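Local coordinates for protein alcohol dehydrogenase, zinc-containing (Thermotoga maritima, PDB 1VJ0) that probably catalyses oxidation or reduction of a substrate as a zinc-containing member of the medium-chain alcohol dehydrogenase family, at residues A[171-176]-A[341-346]; A[202-207]-A[223-228]; A[210-215]-A[237-242]. One frame throughout, in Å; residues are numbered along the deposited sequence.

Contact 1 of 3, residues A[171-176]-A[341-346]; sequences DVLAMA and RNYQLL
Y343 and L346, one helical turn apart, pack against V172, L173 and M175 of helix 170-188, which in the medium-chain dehydrogenase fold lies between the GroES-like catalytic part and the Rossmann part. The closest CA atoms across the segments, those of V172 and L346, are 6.6 Å apart, and every direct contact involves at least one side chain. Y343 is the long arm of the interface. Its CB places the ring on the backbone N side, with CG anti to the carbonyl carbon (chi1 -74°), a torsion that turns the CD1/CE1 edge toward V172 and L173. CD1 is the first atom to meet helix 170-188: V172 CG1 approaches it at 3.8 Å, lying in the plane of the ring and thus at its edge rather than over a face. One atom farther along, CE1 is 4.0 Å from L173 CG, with L173 CD2 equally near. The hydroxyl finally lies among the branches of L173, Y343 OH 3.4 Å from L173 CD1, and is hydrogen-bonded to D168 OD1. With a leucine here, the OD1 of D168 would probably lose this hydroxyl partner and a gap would be likely to open beside the branches of L173. V172 serves both residues of the short helix: the same CG1 that meets the ring edge also touches L346 CB at 3.8 Å, the V172 and L346 side chains crossing at about a right angle. M175 closes the other end, and its side chain also lies about 4 Å from that of the zinc ligand E78. Its chain is extended as far as SD and then bends (chi3 66°), which brings the methyl CE to 3.6 Å from the backbone O of L346.

Contact 2 of 3, residues A[202-207]-A[223-228]; sequences QGAGPL and VIVIAG
The glycine-rich turn of a Rossmann beta-alpha-beta unit, here G203 and A204, meets the end of the next parallel strand at I226 and A227. Strand 198-202 ends in a parallel bridge, Q202 with I226, their CA atoms 4.9 Å apart and both side chains on one face of the sheet. One backbone bond completes the pairing: G203 N donates to I226 O at 2.8 Å, nearly straight at hydrogen (168°), and the same oxygen receives a longer CA-H...O contact from Q202 CA at 3.5 Å. On the face opposite the Q202 and I226 side chains, the methyls of A204 and A227 touch, CB to CB 3.8 Å. V225 extends this small apolar patch with CG1, which stands anti to its own backbone N (chi1 179°), 4.2 Å from A204 CB and 3.8 Å from G203 O. That carbonyl oxygen is buried and has no polar partner in the model. G203 has a positive phi (109°), at which a CB would be jammed against the preceding carbonyl oxygen. With G205 at the N-cap of helix 206-217, the turn fits the GxGxxG pattern of dinucleotide-binding Rossmann folds.

Contact 3 of 3, residues A[210-215]-A[237-242]; sequences FGVVIA and EEIGAD
V212 pushes its CG1 methyl into the turn that ends helix 230-238, the tight centre of the contact. The methyl lies 3.5 Å from A241 N and 3.7 Å from I239 O, with G240 C at 3.8 Å, lodging a single branch against the backbone of three consecutive residues. CG1 reaches them by standing anti to the backbone N of V212 (chi1 173°). The turn is a Schellman motif: G240 takes a positive phi (134°), and its N is bonded back to E237 O at 3.3 Å. A CB here would point toward V212 and be jammed against the preceding carbonyl oxygen. I239 fills in beside V212 and V213, its CG1 3.9 Å from V212 CG1 and its CD1 4.1 Å from V213 CG2, crossing the V213 side chain at about a right angle. Packing thins at the A241 side chain, its CB 4.3 Å from V212 CG1, although A241 N is the closest atom of the turn. E237 and E238 before the turn and D242 after it form the exposed solvent side, their side chains about 8 Å or more from segment 210-215. D242 OD2 nevertheless forms a salt bridge with R216 of helix 206-217. A helix and the C-terminal turn of the next packed on one side of a parallel sheet, with V212 and A241 both touching V225 of strand 222-227, are typical of the Rossmann fold.

How the contacts relate
Contacts 2 and 3 belong to one beta-alpha-beta-alpha run, their centres 9 Å apart. They share helix 206-217, and where strand 222-227 packs against it V225 CG2 touches V212 CG2 at 3.5 Å; D242 N and V223 O, 2.8 Å apart, probably form a hydrogen bond. Both are nested in the chain loop closed by contact 1, whose centre lies 13 Å from that of contact 3 and 18 Å from that of contact 2. Contacts 1 and 3 touch, N342 CG 3.4 Å from V213 CG1. Contact 1 lies close to a metal site, the M175 side chain about 8 Å from the zinc bound by C55, H77, E78 and C178, while the others lie away from the zinc sites.

Contact 1 of 3, residues A[171-176]-A[341-346]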
ATOM      1  N   ASP A 171      19.440  19.881  21.269  1.00 31.43           N
ATOM      2  CA  ASP A 171      20.149  18.684  21.698  1.00 31.54           C
ATOM      3  C   ASP A 171      19.378  17.429  21.350  1.00 29.97           C
ATOM      4  O   ASP A 171      19.960  16.495  20.846  1.00 29.32           O
ATOM      5  CB  ASP A 171      20.365  18.740  23.201  1.00 32.83           C
ATOM      6  CG  ASP A 171      21.525  19.644  23.597  1.00 36.57           C
ATOM      7  OD1 ASP A 171      22.278  20.124  22.710  1.00 37.79           O
ATOM      8  OD2 ASP A 171      21.749  19.898  24.783  1.00 40.58           O
ATOM      9  N   VAL A 172      18.072  17.408  21.637  1.00 28.78           N
ATOM     10  CA  VAL A 172      17.241  16.242  21.317  1.00 28.93           C
ATOM     11  C   VAL A 172      17.147  16.091  19.806  1.00 30.02           C
ATOM     12  O   VAL A 172      17.186  14.969  19.290  1.00 32.17           O
ATOM     13  CB  VAL A 172      15.846  16.340  21.952  1.00 28.22           C
ATOM     14  CG1 VAL A 172      14.901  15.253  21.409  1.00 29.22           C
ATOM     15  CG2 VAL A 172      15.963  16.234  23.466  1.00 27.67           C
ATOM     16  N   LEU A 173      16.975  17.197  19.082  1.00 30.33           N
ATOM     17  CA  LEU A 173      16.907  17.107  17.621  1.00 30.64           C
ATOM     18  C   LEU A 173      18.191  16.550  17.003  1.00 31.59           C
ATOM     19  O   LEU A 173      18.136  15.702  16.113  1.00 32.52           O
ATOM     20  CB  LEU A 173      16.592  18.462  16.976  1.00 31.12           C
ATOM     21  CG  LEU A 173      15.156  18.908  17.230  1.00 30.72           C
ATOM     22  CD1 LEU A 173      14.956  20.314  16.676  1.00 29.57           C
ATOM     23  CD2 LEU A 173      14.176  17.911  16.615  1.00 31.36           C
ATOM     24  N   ALA A 174      19.325  17.024  17.449  1.00 31.63           N
ATOM     25  CA  ALA A 174      20.603  16.493  16.929  1.00 33.43           C
ATOM     26  C   ALA A 174      20.688  14.963  17.062  1.00 34.47           C
ATOM     27  O   ALA A 174      20.930  14.234  16.056  1.00 36.73           O
ATOM     28  CB  ALA A 174      21.777  17.168  17.596  1.00 32.05           C
ATOM     29  N   MET A 175      20.409  14.461  18.244  1.00 35.54           N
ATOM     30  CA  MET A 175      20.414  13.002  18.458  1.00 36.95           C
ATOM     31  C   MET A 175      19.390  12.263  17.574  1.00 37.49           C
ATOM     32  O   MET A 175      19.667  11.189  17.037  1.00 38.36           O
ATOM     33  CB  MET A 175      20.172  12.721  19.936  1.00 37.75           C
ATOM     34  CG  MET A 175      19.537  11.377  20.161  1.00 37.77           C
ATOM     35  SD  MET A 175      19.181  11.129  21.857  1.00 37.31           S
ATOM     36  CE  MET A 175      17.925  12.343  22.207  1.00 38.46           C
ATOM     37  N   ALA A 176      18.223  12.861  17.396  1.00 37.01           N
ATOM     38  CA  ALA A 176      17.108  12.254  16.689  1.00 37.67           C
ATOM     39  C   ALA A 176      17.417  11.988  15.229  1.00 39.09           C
ATOM     40  O   ALA A 176      16.822  11.104  14.599  1.00 38.79           O
ATOM     41  CB  ALA A 176      15.912  13.192  16.733  1.00 37.17           C
ATOM     42  N   ARG A 341       6.963  16.622  19.689  1.00 29.26           N
ATOM     43  CA  ARG A 341       5.939  16.370  20.686  1.00 30.45           C
ATOM     44  C   ARG A 341       6.451  15.551  21.866  1.00 28.04           C
ATOM     45  O   ARG A 341       5.681  15.213  22.733  1.00 26.93           O
ATOM     46  CB  ARG A 341       4.756  15.652  20.090  1.00 30.58           C
ATOM     47  CG  ARG A 341       4.058  16.392  18.939  1.00 35.41           C
ATOM     48  CD  ARG A 341       2.818  15.642  18.404  1.00 37.81           C
ATOM     49  NE  ARG A 341       3.145  14.526  17.489  1.00 45.71           N
ATOM     50  CZ  ARG A 341       2.836  13.229  17.695  1.00 46.82           C
ATOM     51  NH1 ARG A 341       2.221  12.799  18.813  1.00 49.30           N
ATOM     52  NH2 ARG A 341       3.203  12.338  16.764  1.00 47.25           N
ATOM     53  N   ASN A 342       7.735  15.205  21.898  1.00 27.29           N
ATOM     54  CA  ASN A 342       8.229  14.312  22.948  1.00 26.71           C
ATOM     55  C   ASN A 342       9.583  14.736  23.498  1.00 27.39           C
ATOM     56  O   ASN A 342      10.383  13.891  23.997  1.00 25.67           O
ATOM     57  CB  ASN A 342       8.309  12.912  22.357  1.00 27.34           C
ATOM     58  CG  ASN A 342       6.955  12.312  22.083  1.00 25.49           C
ATOM     59  OD1 ASN A 342       6.314  11.829  22.986  1.00 26.43           O
ATOM     60  ND2 ASN A 342       6.562  12.266  20.822  1.00 27.73           N
ATOM     61  N   TYR A 343       9.860  16.031  23.435  1.00 26.57           N
ATOM     62  CA  TYR A 343      11.151  16.539  23.917  1.00 27.28           C
ATOM     63  C   TYR A 343      11.463  16.145  25.357  1.00 27.90           C
ATOM     64  O   TYR A 343      12.574  15.751  25.661  1.00 29.73           O
ATOM     65  CB  TYR A 343      11.231  18.084  23.817  1.00 28.36           C
ATOM     66  CG  TYR A 343      11.415  18.614  22.404  1.00 28.20           C
ATOM     67  CD1 TYR A 343      12.374  18.068  21.560  1.00 29.81           C
ATOM     68  CD2 TYR A 343      10.666  19.692  21.935  1.00 28.73           C
ATOM     69  CE1 TYR A 343      12.568  18.533  20.259  1.00 31.07           C
ATOM     70  CE2 TYR A 343      10.848  20.174  20.616  1.00 27.07           C
ATOM     71  CZ  TYR A 343      11.821  19.593  19.793  1.00 29.80           C
ATOM     72  OH  TYR A 343      12.052  20.015  18.492  1.00 31.63           O
ATOM     73  N   GLN A 344      10.516  16.281  26.256  1.00 27.23           N
ATOM     74  CA  GLN A 344      10.803  15.977  27.643  1.00 29.94           C
ATOM     75  C   GLN A 344      11.110  14.486  27.893  1.00 28.62           C
ATOM     76  O   GLN A 344      11.981  14.156  28.697  1.00 30.33           O
ATOM     77  CB  GLN A 344       9.664  16.447  28.538  1.00 30.36           C
ATOM     78  CG  GLN A 344       9.657  17.969  28.798  1.00 34.15           C
ATOM     79  CD  GLN A 344       8.435  18.398  29.610  1.00 35.11           C
ATOM     80  OE1 GLN A 344       8.571  18.779  30.787  1.00 41.91           O
ATOM     81  NE2 GLN A 344       7.222  18.275  29.004  1.00 40.06           N
ATOM     82  N   LEU A 345      10.397  13.588  27.231  1.00 27.28           N
ATOM     83  CA  LEU A 345      10.730  12.159  27.310  1.00 25.78           C
ATOM     84  C   LEU A 345      12.069  11.884  26.677  1.00 25.73           C
ATOM     85  O   LEU A 345      12.906  11.256  27.283  1.00 23.89           O
ATOM     86  CB  LEU A 345       9.634  11.301  26.656  1.00 26.25           C
ATOM     87  CG  LEU A 345       8.312  11.415  27.452  1.00 25.86           C
ATOM     88  CD1 LEU A 345       7.341  10.501  26.758  1.00 29.92           C
ATOM     89  CD2 LEU A 345       8.444  11.068  28.878  1.00 25.06           C
ATOM     90  N   LEU A 346      12.282  12.368  25.452  1.00 24.83           N
ATOM     91  CA  LEU A 346      13.500  12.040  24.713  1.00 24.71           C
ATOM     92  C   LEU A 346      14.743  12.701  25.290  1.00 25.10           C
ATOM     93  O   LEU A 346      15.837  12.188  25.091  1.00 23.35           O
ATOM     94  CB  LEU A 346      13.350  12.350  23.230  1.00 25.20           C
ATOM     95  CG  LEU A 346      12.254  11.462  22.585  1.00 25.14           C
ATOM     96  CD1 LEU A 346      11.803  11.977  21.223  1.00 26.01           C
ATOM     97  CD2 LEU A 346      12.785  10.053  22.421  1.00 24.84           C
TER

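Contact 2 of 3, residues A[202-207]-A[223-228]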
ATOM      1  N   GLN A 202      13.596  -4.985  20.333  1.00 28.21           N
ATOM      2  CA  GLN A 202      14.794  -5.685  20.851  1.00 28.11           C
ATOM      3  C   GLN A 202      15.908  -4.681  20.918  1.00 28.51           C
ATOM      4  O   GLN A 202      16.345  -4.186  19.864  1.00 29.03           O
ATOM      5  CB  GLN A 202      15.212  -6.844  19.940  1.00 28.15           C
ATOM      6  CG  GLN A 202      14.140  -7.868  19.667  1.00 28.42           C
ATOM      7  CD  GLN A 202      14.571  -8.887  18.645  1.00 28.69           C
ATOM      8  OE1 GLN A 202      14.636  -8.584  17.444  1.00 29.57           O
ATOM      9  NE2 GLN A 202      14.924 -10.095  19.113  1.00 25.17           N
ATOM     10  N   GLY A 203      16.375  -4.371  22.119  1.00 27.98           N
ATOM     11  CA  GLY A 203      17.444  -3.405  22.309  1.00 28.54           C
ATOM     12  C   GLY A 203      16.887  -2.138  22.921  1.00 28.59           C
ATOM     13  O   GLY A 203      15.730  -1.801  22.679  1.00 29.15           O
ATOM     14  N   ALA A 204      17.671  -1.513  23.806  1.00 27.97           N
ATOM     15  CA  ALA A 204      17.251  -0.307  24.533  1.00 27.85           C
ATOM     16  C   ALA A 204      18.347   0.738  24.557  1.00 27.55           C
ATOM     17  O   ALA A 204      18.601   1.384  25.584  1.00 25.78           O
ATOM     18  CB  ALA A 204      16.852  -0.689  25.940  1.00 29.55           C
ATOM     19  N   GLY A 205      19.083   0.793  23.455  1.00 28.10           N
ATOM     20  CA  GLY A 205      19.946   1.923  23.093  1.00 28.63           C
ATOM     21  C   GLY A 205      19.091   2.991  22.441  1.00 28.27           C
ATOM     22  O   GLY A 205      17.893   2.866  22.367  1.00 28.23           O
ATOM     23  N   PRO A 206      19.679   4.081  21.989  1.00 29.23           N
ATOM     24  CA  PRO A 206      18.869   5.189  21.403  1.00 28.93           C
ATOM     25  C   PRO A 206      17.916   4.763  20.298  1.00 29.04           C
ATOM     26  O   PRO A 206      16.767   5.249  20.226  1.00 28.38           O
ATOM     27  CB  PRO A 206      19.931   6.143  20.854  1.00 28.68           C
ATOM     28  CG  PRO A 206      21.058   5.965  21.813  1.00 30.16           C
ATOM     29  CD  PRO A 206      21.096   4.445  22.139  1.00 28.63           C
ATOM     30  N   LEU A 207      18.366   3.872  19.431  1.00 29.40           N
ATOM     31  CA  LEU A 207      17.494   3.353  18.374  1.00 29.84           C
ATOM     32  C   LEU A 207      16.235   2.704  18.929  1.00 29.50           C
ATOM     33  O   LEU A 207      15.071   3.074  18.566  1.00 30.75           O
ATOM     34  CB  LEU A 207      18.274   2.376  17.497  1.00 30.24           C
ATOM     35  CG  LEU A 207      17.510   1.729  16.315  1.00 31.33           C
ATOM     36  CD1 LEU A 207      17.129   2.765  15.309  1.00 32.28           C
ATOM     37  CD2 LEU A 207      18.355   0.692  15.656  1.00 30.21           C
ATOM     38  N   VAL A 223       3.451  -1.887  23.796  1.00 27.57           N
ATOM     39  CA  VAL A 223       4.872  -1.714  23.432  1.00 27.88           C
ATOM     40  C   VAL A 223       5.733  -2.467  24.455  1.00 27.78           C
ATOM     41  O   VAL A 223       5.629  -2.226  25.689  1.00 26.67           O
ATOM     42  CB  VAL A 223       5.297  -0.224  23.330  1.00 28.64           C
ATOM     43  CG1 VAL A 223       6.820  -0.120  23.076  1.00 29.59           C
ATOM     44  CG2 VAL A 223       4.490   0.514  22.242  1.00 27.86           C
ATOM     45  N   ILE A 224       6.467  -3.460  23.978  1.00 26.38           N
ATOM     46  CA  ILE A 224       7.291  -4.306  24.862  1.00 28.03           C
ATOM     47  C   ILE A 224       8.731  -4.172  24.426  1.00 27.49           C
ATOM     48  O   ILE A 224       9.019  -4.235  23.216  1.00 27.16           O
ATOM     49  CB  ILE A 224       6.873  -5.795  24.738  1.00 29.11           C
ATOM     50  CG1 ILE A 224       5.429  -5.988  25.223  1.00 33.07           C
ATOM     51  CG2 ILE A 224       7.860  -6.757  25.497  1.00 28.14           C
ATOM     52  CD1 ILE A 224       4.606  -6.772  24.223  1.00 35.23           C
ATOM     53  N   VAL A 225       9.634  -3.980  25.400  1.00 27.93           N
ATOM     54  CA  VAL A 225      11.078  -3.914  25.127  1.00 27.11           C
ATOM     55  C   VAL A 225      11.852  -5.077  25.794  1.00 26.93           C
ATOM     56  O   VAL A 225      11.627  -5.372  26.955  1.00 26.53           O
ATOM     57  CB  VAL A 225      11.651  -2.589  25.626  1.00 26.98           C
ATOM     58  CG1 VAL A 225      13.167  -2.518  25.364  1.00 27.15           C
ATOM     59  CG2 VAL A 225      10.934  -1.427  24.934  1.00 28.40           C
ATOM     60  N   ILE A 226      12.732  -5.724  25.018  1.00 26.02           N
ATOM     61  CA  ILE A 226      13.585  -6.807  25.499  1.00 27.33           C
ATOM     62  C   ILE A 226      15.026  -6.321  25.362  1.00 26.78           C
ATOM     63  O   ILE A 226      15.457  -5.922  24.276  1.00 26.93           O
ATOM     64  CB  ILE A 226      13.397  -8.121  24.686  1.00 26.26           C
ATOM     65  CG1 ILE A 226      11.938  -8.549  24.705  1.00 28.52           C
ATOM     66  CG2 ILE A 226      14.346  -9.224  25.251  1.00 26.77           C
ATOM     67  CD1 ILE A 226      11.620  -9.700  23.815  1.00 29.89           C
ATOM     68  N   ALA A 227      15.725  -6.306  26.468  1.00 27.73           N
ATOM     69  CA  ALA A 227      17.136  -5.906  26.544  1.00 29.04           C
ATOM     70  C   ALA A 227      17.796  -6.523  27.776  1.00 29.78           C
ATOM     71  O   ALA A 227      17.147  -7.215  28.568  1.00 30.17           O
ATOM     72  CB  ALA A 227      17.277  -4.378  26.576  1.00 29.50           C
ATOM     73  N   GLY A 228      19.084  -6.249  27.945  1.00 30.36           N
ATOM     74  CA  GLY A 228      19.867  -6.756  29.054  1.00 30.04           C
ATOM     75  C   GLY A 228      20.177  -5.828  30.218  1.00 30.87           C
ATOM     76  O   GLY A 228      20.671  -6.290  31.216  1.00 31.38           O
TER

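Contact 3 of 3, residues A[210-215]-A[237-242]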
ATOM      1  N   PHE A 210      14.007   5.407  20.861  1.00 28.98           N
ATOM      2  CA  PHE A 210      13.189   6.186  19.921  1.00 29.65           C
ATOM      3  C   PHE A 210      12.039   5.346  19.378  1.00 29.65           C
ATOM      4  O   PHE A 210      10.938   5.862  19.240  1.00 30.97           O
ATOM      5  CB  PHE A 210      14.033   6.756  18.751  1.00 30.22           C
ATOM      6  CG  PHE A 210      14.511   8.134  18.975  1.00 31.29           C
ATOM      7  CD1 PHE A 210      15.688   8.380  19.672  1.00 32.40           C
ATOM      8  CD2 PHE A 210      13.782   9.211  18.477  1.00 33.00           C
ATOM      9  CE1 PHE A 210      16.118   9.676  19.874  1.00 35.71           C
ATOM     10  CE2 PHE A 210      14.227  10.481  18.652  1.00 31.88           C
ATOM     11  CZ  PHE A 210      15.371  10.728  19.378  1.00 32.54           C
ATOM     12  N   GLY A 211      12.300   4.060  19.104  1.00 28.23           N
ATOM     13  CA  GLY A 211      11.268   3.082  18.691  1.00 29.49           C
ATOM     14  C   GLY A 211      10.076   3.086  19.640  1.00 28.87           C
ATOM     15  O   GLY A 211       8.927   3.033  19.198  1.00 31.05           O
ATOM     16  N   VAL A 212      10.353   3.139  20.952  1.00 27.69           N
ATOM     17  CA  VAL A 212       9.285   3.177  21.974  1.00 26.74           C
ATOM     18  C   VAL A 212       8.370   4.386  21.765  1.00 27.42           C
ATOM     19  O   VAL A 212       7.135   4.245  21.665  1.00 28.95           O
ATOM     20  CB  VAL A 212       9.862   3.189  23.429  1.00 26.64           C
ATOM     21  CG1 VAL A 212       8.752   3.404  24.476  1.00 27.75           C
ATOM     22  CG2 VAL A 212      10.600   1.837  23.718  1.00 27.67           C
ATOM     23  N   VAL A 213       8.961   5.569  21.663  1.00 27.01           N
ATOM     24  CA  VAL A 213       8.212   6.801  21.468  1.00 26.89           C
ATOM     25  C   VAL A 213       7.479   6.841  20.117  1.00 27.50           C
ATOM     26  O   VAL A 213       6.319   7.280  20.045  1.00 27.68           O
ATOM     27  CB  VAL A 213       9.153   8.012  21.666  1.00 27.07           C
ATOM     28  CG1 VAL A 213       8.496   9.332  21.294  1.00 26.51           C
ATOM     29  CG2 VAL A 213       9.663   8.038  23.093  1.00 28.88           C
ATOM     30  N   ILE A 214       8.105   6.321  19.058  1.00 26.34           N
ATOM     31  CA  ILE A 214       7.487   6.304  17.749  1.00 28.14           C
ATOM     32  C   ILE A 214       6.336   5.338  17.805  1.00 28.18           C
ATOM     33  O   ILE A 214       5.254   5.687  17.346  1.00 28.26           O
ATOM     34  CB  ILE A 214       8.476   5.943  16.661  1.00 27.94           C
ATOM     35  CG1 ILE A 214       9.511   7.074  16.492  1.00 27.60           C
ATOM     36  CG2 ILE A 214       7.810   5.597  15.329  1.00 30.73           C
ATOM     37  CD1 ILE A 214      10.833   6.557  15.850  1.00 29.12           C
ATOM     38  N   ALA A 215       6.545   4.159  18.377  1.00 27.40           N
ATOM     39  CA  ALA A 215       5.444   3.170  18.470  1.00 28.22           C
ATOM     40  C   ALA A 215       4.239   3.757  19.180  1.00 28.46           C
ATOM     41  O   ALA A 215       3.112   3.638  18.721  1.00 27.57           O
ATOM     42  CB  ALA A 215       5.900   1.885  19.183  1.00 27.50           C
ATOM     43  N   GLU A 237      10.523   2.047  30.112  1.00 27.33           N
ATOM     44  CA  GLU A 237       9.242   2.231  30.823  1.00 28.67           C
ATOM     45  C   GLU A 237       8.871   3.689  31.054  1.00 28.72           C
ATOM     46  O   GLU A 237       7.712   4.091  30.872  1.00 28.65           O
ATOM     47  CB  GLU A 237       9.282   1.532  32.197  1.00 29.34           C
ATOM     48  CG  GLU A 237       9.338  -0.003  32.076  1.00 27.53           C
ATOM     49  CD  GLU A 237       9.687  -0.725  33.370  1.00 31.02           C
ATOM     50  OE1 GLU A 237       9.950  -0.047  34.392  1.00 34.14           O
ATOM     51  OE2 GLU A 237       9.729  -1.983  33.338  1.00 34.01           O
ATOM     52  N   GLU A 238       9.836   4.479  31.487  1.00 29.93           N
ATOM     53  CA  GLU A 238       9.604   5.904  31.682  1.00 30.73           C
ATOM     54  C   GLU A 238       9.186   6.661  30.418  1.00 30.42           C
ATOM     55  O   GLU A 238       8.503   7.689  30.527  1.00 30.58           O
ATOM     56  CB  GLU A 238      10.832   6.538  32.260  1.00 31.16           C
ATOM     57  CG  GLU A 238      11.009   6.119  33.707  1.00 35.23           C
ATOM     58  CD  GLU A 238      12.216   6.715  34.374  1.00 41.80           C
ATOM     59  OE1 GLU A 238      12.986   7.446  33.692  1.00 46.31           O
ATOM     60  OE2 GLU A 238      12.369   6.454  35.586  1.00 43.16           O
ATOM     61  N   ILE A 239       9.555   6.185  29.234  1.00 29.96           N
ATOM     62  CA  ILE A 239       9.201   6.924  27.987  1.00 29.56           C
ATOM     63  C   ILE A 239       8.074   6.241  27.203  1.00 30.15           C
ATOM     64  O   ILE A 239       7.759   6.646  26.065  1.00 30.63           O
ATOM     65  CB  ILE A 239      10.428   7.213  27.083  1.00 30.07           C
ATOM     66  CG1 ILE A 239      10.996   5.935  26.480  1.00 29.52           C
ATOM     67  CG2 ILE A 239      11.532   8.041  27.832  1.00 32.06           C
ATOM     68  CD1 ILE A 239      12.226   6.171  25.687  1.00 31.50           C
ATOM     69  N   GLY A 240       7.513   5.176  27.767  1.00 29.82           N
ATOM     70  CA  GLY A 240       6.199   4.682  27.356  1.00 30.67           C
ATOM     71  C   GLY A 240       6.039   3.188  27.128  1.00 30.39           C
ATOM     72  O   GLY A 240       4.980   2.777  26.712  1.00 30.89           O
ATOM     73  N   ALA A 241       7.088   2.380  27.331  1.00 30.27           N
ATOM     74  CA  ALA A 241       6.943   0.921  27.220  1.00 29.28           C
ATOM     75  C   ALA A 241       5.931   0.393  28.251  1.00 29.57           C
ATOM     76  O   ALA A 241       5.969   0.776  29.444  1.00 28.37           O
ATOM     77  CB  ALA A 241       8.304   0.228  27.386  1.00 28.69           C
ATOM     78  N   ASP A 242       5.062  -0.526  27.829  1.00 28.88           N
ATOM     79  CA  ASP A 242       4.106  -1.174  28.740  1.00 29.66           C
ATOM     80  C   ASP A 242       4.741  -2.318  29.542  1.00 29.32           C
ATOM     81  O   ASP A 242       4.272  -2.656  30.608  1.00 28.41           O
ATOM     82  CB  ASP A 242       2.931  -1.763  27.937  1.00 31.07           C
ATOM     83  CG  ASP A 242       2.138  -0.697  27.197  1.00 32.05           C
ATOM     84  OD1 ASP A 242       1.492   0.117  27.885  1.00 31.33           O
ATOM     85  OD2 ASP A 242       2.089  -0.612  25.968  1.00 28.94           O
TER